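Local coordinates for protein ubiquitin-conjugating enzyme E2 U (Homo sapiens, PDB 1YRV) that accepts activated ubiquitin from an E1 enzyme as a thioester and catalyses its covalent attachment to other proteins, at residues 108-111 and 116-119. Residues are numbered along the deposited sequence; the frame is centred on the assembly and turned at random.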
ATOM      1  N   CYS A 108       5.311  -6.439  -3.595  1.00 53.95           N
ATOM      2  CA  CYS A 108       6.138  -6.200  -4.765  1.00 54.17           C
ATOM      3  C   CYS A 108       5.378  -5.309  -5.726  1.00 53.35           C
ATOM      4  O   CYS A 108       4.519  -5.769  -6.485  1.00 52.71           O
ATOM      5  CB  CYS A 108       6.465  -7.497  -5.479  1.00 54.96           C
ATOM      6  SG  CYS A 108       7.343  -8.689  -4.475  1.00 61.24           S
ATOM      7  N   ILE A 109       5.708  -4.029  -5.684  1.00 52.30           N
ATOM      8  CA  ILE A 109       5.062  -3.044  -6.516  1.00 51.41           C
ATOM      9  C   ILE A 109       6.157  -2.337  -7.267  1.00 50.17           C
ATOM     10  O   ILE A 109       7.081  -1.814  -6.654  1.00 51.21           O
ATOM     11  CB  ILE A 109       4.339  -1.993  -5.662  1.00 50.02           C
ATOM     12  CG1 ILE A 109       3.283  -2.665  -4.790  1.00 50.68           C
ATOM     13  CG2 ILE A 109       3.741  -0.922  -6.564  1.00 50.99           C
ATOM     14  CD1 ILE A 109       2.282  -3.477  -5.567  1.00 48.57           C
ATOM     15  N   ASP A 110       6.049  -2.285  -8.579  1.00 49.18           N
ATOM     16  CA  ASP A 110       7.079  -1.616  -9.363  1.00 52.91           C
ATOM     17  C   ASP A 110       7.511  -0.211  -8.956  1.00 51.76           C
ATOM     18  O   ASP A 110       8.696   0.021  -8.698  1.00 52.02           O
ATOM     19  CB  ASP A 110       6.682  -1.593 -10.829  1.00 55.94           C
ATOM     20  CG  ASP A 110       6.885  -2.914 -11.467  1.00 63.39           C
ATOM     21  OD1 ASP A 110       7.355  -2.950 -12.643  1.00 67.09           O
ATOM     22  OD2 ASP A 110       6.571  -3.927 -10.778  1.00 66.40           O
ATOM     23  N   PHE A 111       6.558   0.717  -8.928  1.00 49.90           N
ATOM     24  CA  PHE A 111       6.855   2.093  -8.584  1.00 48.33           C
ATOM     25  C   PHE A 111       7.377   2.253  -7.179  1.00 47.69           C
ATOM     26  O   PHE A 111       7.763   3.348  -6.771  1.00 47.10           O
ATOM     27  CB  PHE A 111       5.634   2.984  -8.802  1.00 50.48           C
ATOM     28  CG  PHE A 111       4.574   2.850  -7.755  1.00 48.14           C
ATOM     29  CD1 PHE A 111       4.657   3.549  -6.552  1.00 47.94           C
ATOM     30  CD2 PHE A 111       3.456   2.069  -7.996  1.00 48.98           C
ATOM     31  CE1 PHE A 111       3.614   3.473  -5.583  1.00 47.28           C
ATOM     32  CE2 PHE A 111       2.406   1.975  -7.049  1.00 46.01           C
ATOM     33  CZ  PHE A 111       2.490   2.682  -5.844  1.00 46.65           C
ATOM     34  N   GLU A 116      13.351   3.402 -11.498  1.00 53.68           N
ATOM     35  CA  GLU A 116      12.941   3.940 -12.774  1.00 53.32           C
ATOM     36  C   GLU A 116      11.446   4.073 -12.877  1.00 52.51           C
ATOM     37  O   GLU A 116      10.953   4.792 -13.737  1.00 52.98           O
ATOM     38  CB  GLU A 116      13.454   3.046 -13.900  1.00 57.45           C
ATOM     39  CG  GLU A 116      14.947   2.731 -13.826  1.00 60.75           C
ATOM     40  CD  GLU A 116      15.464   2.162 -15.145  1.00 64.86           C
ATOM     41  OE1 GLU A 116      15.309   2.849 -16.185  1.00 66.02           O
ATOM     42  OE2 GLU A 116      16.019   1.033 -15.150  1.00 64.96           O
ATOM     43  N   LYS A 117      10.729   3.379 -11.996  1.00 51.35           N
ATOM     44  CA  LYS A 117       9.275   3.405 -11.992  1.00 50.43           C
ATOM     45  C   LYS A 117       8.697   4.455 -11.063  1.00 48.18           C
ATOM     46  O   LYS A 117       7.554   4.844 -11.221  1.00 45.78           O
ATOM     47  CB  LYS A 117       8.710   2.018 -11.641  1.00 53.03           C
ATOM     48  CG  LYS A 117       8.323   1.166 -12.848  1.00 54.29           C
ATOM     49  CD  LYS A 117       9.465   0.982 -13.815  1.00 59.31           C
ATOM     50  CE  LYS A 117       9.017   0.276 -15.131  1.00 62.36           C
ATOM     51  NZ  LYS A 117       7.996   1.075 -15.927  1.00 63.13           N
ATOM     52  N   TRP A 118       9.476   4.936 -10.107  1.00 47.48           N
ATOM     53  CA  TRP A 118       8.967   5.971  -9.227  1.00 45.89           C
ATOM     54  C   TRP A 118       8.676   7.226 -10.039  1.00 46.55           C
ATOM     55  O   TRP A 118       9.271   7.457 -11.084  1.00 46.41           O
ATOM     56  CB  TRP A 118       9.982   6.286  -8.136  1.00 46.02           C
ATOM     57  CG  TRP A 118       9.568   7.430  -7.281  1.00 45.19           C
ATOM     58  CD1 TRP A 118      10.216   8.631  -7.132  1.00 43.28           C
ATOM     59  CD2 TRP A 118       8.413   7.489  -6.444  1.00 42.74           C
ATOM     60  NE1 TRP A 118       9.535   9.425  -6.254  1.00 42.13           N
ATOM     61  CE2 TRP A 118       8.420   8.750  -5.808  1.00 41.96           C
ATOM     62  CE3 TRP A 118       7.362   6.596  -6.163  1.00 42.13           C
ATOM     63  CZ2 TRP A 118       7.438   9.147  -4.909  1.00 40.36           C
ATOM     64  CZ3 TRP A 118       6.376   6.989  -5.266  1.00 39.55           C
ATOM     65  CH2 TRP A 118       6.425   8.259  -4.646  1.00 38.92           C
ATOM     66  N   ASN A 119       7.739   8.032  -9.570  1.00 46.51           N
ATOM     67  CA  ASN A 119       7.406   9.252 -10.282  1.00 47.25           C
ATOM     68  C   ASN A 119       7.037  10.292  -9.228  1.00 45.54           C
ATOM     69  O   ASN A 119       6.256  10.011  -8.312  1.00 46.77           O
ATOM     70  CB  ASN A 119       6.229   8.999 -11.228  1.00 50.69           C
ATOM     71  CG  ASN A 119       6.021  10.122 -12.213  1.00 53.81           C
ATOM     72  OD1 ASN A 119       5.773  11.273 -11.845  1.00 58.06           O
ATOM     73  ND2 ASN A 119       6.131   9.796 -13.485  1.00 58.46           N
TER
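With chi1 at 76°, the CG of F111 sits between its backbone N and carbonyl carbon; W118 instead carries CG trans to its own N (175°), and the six-membered part of its indole is thereby brought against F111. The two side chains cross obliquely: W118 CZ3 lies at the edge of the phenyl ring, near its plane, 4.1 Å from F111 CD1. The F111 carbonyl also contributes, its O approaching the indole at the edge, 3.3 Å from W118 CE3. Y122 joins both aromatics, stacking on F111 and meeting W118 with nearly parallel planes, while W118 NE1 donates a hydrogen bond to N83 O. This is the UBC fold just downstream of C108, the predicted thioester cysteine, where helix 110-113 turns into the loop preceding helix 124-135; F111 rests on A130, L131 and M134 of the latter. On the more exposed side, K117 lays its aliphatic base over the backbone of the short helix, CB 3.6 Å from F111 CA. Its CG packs 3.8 Å from D110 CB. The lysine chain bends at chi2 and chi4, and NZ stays 5.2 Å from D110 OD1, too far for a salt bridge though probably close enough for weak electrostatic attraction.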